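Local coordinates for motility protein B (Helicobacter pylori, PDB 3S06), which probably forms, with MotA, the stator of the flagellar motor and may anchor this torque-generating unit to the cell wall through its periplasmic domain, at residues N68-T73 and S112-G117. Sequence-based numbering, arbitrary orientation.
Sequences NVRGFT and SFSSYG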
ATOM      1  N   ASN A  68       6.078  -3.193 -16.158  1.00  7.33           N
ATOM      2  CA  ASN A  68       7.133  -2.238 -16.452  1.00  7.73           C
ATOM      3  C   ASN A  68       8.450  -2.990 -16.527  1.00  7.32           C
ATOM      4  O   ASN A  68       8.853  -3.636 -15.554  1.00  7.48           O
ATOM      5  CB  ASN A  68       7.183  -1.159 -15.353  1.00  8.97           C
ATOM      6  CG  ASN A  68       8.291  -0.131 -15.582  1.00 12.85           C
ATOM      7  OD1 ASN A  68       9.208  -0.025 -14.757  1.00 18.92           O
ATOM      8  ND2 ASN A  68       8.195   0.654 -16.661  1.00 14.21           N
ATOM      9  N   VAL A  69       9.103  -2.913 -17.688  1.00  7.22           N
ATOM     10  CA  VAL A  69      10.360  -3.604 -17.911  1.00  6.77           C
ATOM     11  C   VAL A  69      11.528  -2.662 -17.573  1.00  7.74           C
ATOM     12  O   VAL A  69      11.719  -1.653 -18.244  1.00  7.69           O
ATOM     13  CB  VAL A  69      10.461  -4.107 -19.374  1.00  7.17           C
ATOM     14  CG1 VAL A  69      11.728  -4.930 -19.538  1.00  6.42           C
ATOM     15  CG2 VAL A  69       9.192  -4.934 -19.789  1.00  6.36           C
ATOM     16  N   ARG A  70      12.313  -3.026 -16.548  1.00  6.77           N
ATOM     17  CA  ARG A  70      13.342  -2.135 -15.981  1.00  8.29           C
ATOM     18  C   ARG A  70      14.771  -2.599 -16.238  1.00  8.47           C
ATOM     19  O   ARG A  70      15.110  -3.739 -15.935  1.00  9.66           O
ATOM     20  CB  ARG A  70      13.163  -2.076 -14.458  1.00  7.86           C
ATOM     21  CG  ARG A  70      11.753  -1.685 -13.977  1.00 11.44           C
ATOM     22  CD  ARG A  70      11.738  -1.932 -12.460  1.00 16.70           C
ATOM     23  NE  ARG A  70      10.781  -1.137 -11.742  1.00 19.37           N
ATOM     24  CZ  ARG A  70      10.728  -1.121 -10.413  1.00 17.79           C
ATOM     25  NH1 ARG A  70      11.546  -1.878  -9.682  1.00 18.46           N
ATOM     26  NH2 ARG A  70       9.851  -0.364  -9.820  1.00 19.42           N
ATOM     27  N   GLY A  71      15.606  -1.702 -16.749  1.00  8.16           N
ATOM     28  CA  GLY A  71      17.003  -2.022 -17.082  1.00  8.32           C
ATOM     29  C   GLY A  71      17.958  -1.390 -16.094  1.00  8.31           C
ATOM     30  O   GLY A  71      17.743  -0.242 -15.673  1.00  8.06           O
ATOM     31  N   PHE A  72      19.003  -2.144 -15.715  1.00  7.96           N
ATOM     32  CA  PHE A  72      20.032  -1.705 -14.782  1.00  8.82           C
ATOM     33  C   PHE A  72      21.395  -2.005 -15.384  1.00  8.15           C
ATOM     34  O   PHE A  72      21.539  -2.971 -16.145  1.00  8.45           O
ATOM     35  CB  PHE A  72      19.938  -2.492 -13.451  1.00  8.48           C
ATOM     36  CG  PHE A  72      18.674  -2.244 -12.684  1.00  8.07           C
ATOM     37  CD1 PHE A  72      18.676  -1.381 -11.599  1.00  9.29           C
ATOM     38  CD2 PHE A  72      17.482  -2.912 -13.030  1.00 11.02           C
ATOM     39  CE1 PHE A  72      17.498  -1.140 -10.865  1.00 10.51           C
ATOM     40  CE2 PHE A  72      16.287  -2.672 -12.323  1.00 11.91           C
ATOM     41  CZ  PHE A  72      16.296  -1.787 -11.238  1.00 10.39           C
ATOM     42  N   THR A  73      22.394  -1.190 -15.038  1.00  8.70           N
ATOM     43  CA  THR A  73      23.789  -1.562 -15.315  1.00  8.66           C
ATOM     44  C   THR A  73      24.648  -1.381 -14.057  1.00  8.49           C
ATOM     45  O   THR A  73      24.182  -0.858 -13.028  1.00  8.81           O
ATOM     46  CB  THR A  73      24.413  -0.757 -16.495  1.00  9.22           C
ATOM     47  OG1 THR A  73      24.897   0.508 -16.028  1.00 10.91           O
ATOM     48  CG2 THR A  73      23.398  -0.511 -17.615  1.00  9.84           C
ATOM     49  N   SER A 112       5.377  -0.878 -20.476  1.00  6.00           N
ATOM     50  CA  SER A 112       6.244   0.285 -20.449  1.00  6.94           C
ATOM     51  C   SER A 112       7.652  -0.197 -20.153  1.00  6.56           C
ATOM     52  O   SER A 112       7.862  -1.393 -19.794  1.00  6.15           O
ATOM     53  CB  SER A 112       5.780   1.276 -19.363  1.00  6.23           C
ATOM     54  OG  SER A 112       5.788   0.661 -18.073  1.00  7.33           O
ATOM     55  N   PHE A 113       8.628   0.699 -20.283  1.00  5.80           N
ATOM     56  CA  PHE A 113      10.002   0.354 -19.919  1.00  7.89           C
ATOM     57  C   PHE A 113      10.693   1.474 -19.166  1.00  8.36           C
ATOM     58  O   PHE A 113      10.271   2.641 -19.236  1.00  9.17           O
ATOM     59  CB  PHE A 113      10.836  -0.111 -21.126  1.00  7.36           C
ATOM     60  CG  PHE A 113      11.155   0.983 -22.126  1.00  9.08           C
ATOM     61  CD1 PHE A 113      12.401   1.636 -22.094  1.00 10.28           C
ATOM     62  CD2 PHE A 113      10.233   1.336 -23.101  1.00 10.44           C
ATOM     63  CE1 PHE A 113      12.709   2.644 -23.048  1.00 12.27           C
ATOM     64  CE2 PHE A 113      10.532   2.341 -24.045  1.00 10.33           C
ATOM     65  CZ  PHE A 113      11.782   2.974 -24.013  1.00 10.73           C
ATOM     66  N   SER A 114      11.722   1.107 -18.406  0.60  7.99           N
ATOM     67  CA  SER A 114      12.447   2.068 -17.585  0.60  8.53           C
ATOM     68  C   SER A 114      13.948   1.828 -17.649  0.60  8.36           C
ATOM     69  O   SER A 114      14.412   0.773 -18.096  0.60  7.78           O
ATOM     70  CB  SER A 114      11.998   2.002 -16.111  0.60  8.13           C
ATOM     71  OG  SER A 114      10.594   2.129 -15.969  0.60  8.92           O
ATOM     72  N   SER A 115      14.702   2.831 -17.210  1.00  8.62           N
ATOM     73  CA  SER A 115      16.130   2.703 -17.076  1.00  9.04           C
ATOM     74  C   SER A 115      16.605   3.351 -15.771  1.00  8.81           C
ATOM     75  O   SER A 115      16.210   4.488 -15.444  1.00  8.84           O
ATOM     76  CB  SER A 115      16.806   3.385 -18.263  1.00  9.50           C
ATOM     77  OG  SER A 115      18.194   3.522 -17.995  1.00 10.30           O
ATOM     78  N   TYR A 116      17.463   2.627 -15.047  1.00  8.70           N
ATOM     79  CA  TYR A 116      18.033   3.089 -13.769  1.00 10.11           C
ATOM     80  C   TYR A 116      19.505   3.469 -13.922  1.00 10.11           C
ATOM     81  O   TYR A 116      20.143   3.944 -12.961  1.00 10.82           O
ATOM     82  CB  TYR A 116      17.898   1.983 -12.718  1.00  9.89           C
ATOM     83  CG  TYR A 116      16.480   1.845 -12.204  1.00 10.46           C
ATOM     84  CD1 TYR A 116      16.147   2.276 -10.920  1.00 13.03           C
ATOM     85  CD2 TYR A 116      15.463   1.323 -13.021  1.00 13.23           C
ATOM     86  CE1 TYR A 116      14.844   2.163 -10.437  1.00 15.39           C
ATOM     87  CE2 TYR A 116      14.140   1.237 -12.564  1.00 14.82           C
ATOM     88  CZ  TYR A 116      13.848   1.659 -11.262  1.00 16.46           C
ATOM     89  OH  TYR A 116      12.553   1.571 -10.805  1.00 18.61           O
ATOM     90  N   GLY A 117      20.024   3.275 -15.136  1.00  9.93           N
ATOM     91  CA  GLY A 117      21.434   3.537 -15.463  1.00 10.17           C
ATOM     92  C   GLY A 117      22.291   2.668 -14.565  1.00 10.61           C
ATOM     93  O   GLY A 117      21.861   1.571 -14.168  1.00 10.16           O
TER
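One face of the Phe72 ring lies against one face of the Tyr116 ring in an offset stack, centroids 4.4 Å apart and planes inclined by 18°, with Phe72 CE1 coming to 3.4 Å from Tyr116 CG. The two side chains run alongside each other, and the edge of the tyrosine ring faces Gly71 O. Farther out, Tyr116 OH sits over the centre of one face of the Arg70 guanidinium, 3.3 Å from Arg70 CZ, and Asn68 OD1 lies in the guanidinium plane at its edge; the hydroxyl receives no hydrogen bond from the cation. With CG anti to the carbonyl carbon (chi1 -54°) and an extended chain up to NE, Arg70 reaches past the tyrosine, and its NH1 forms a salt bridge with Glu138. On the same side of the sheet, the amide of Asn68 lies between two serines: ND2 donates to Ser112 OG at 2.8 Å, almost in the amide plane, while OD1 comes to 2.8 Å from Ser114 OG. Ser114 OG is hydrogen-bonded to Ser114 OG of the second subunit.

Beneath these groups the strands run parallel, joined by backbone bonds from Val69 N to Ser112 O through to Thr73 N to Gly117 O. They form, with helix 86-103, a beta-alpha-beta unit of the OmpA-like domain. Strand 111-120, outermost within the chain, continues the sheet into the second subunit through an antiparallel ladder. The contact thus ties an aromatic stack and buried polar groups to this interface: Asn68 gives Ser112 OG a partner within the chain, and Ser114 OG is engaged across subunits.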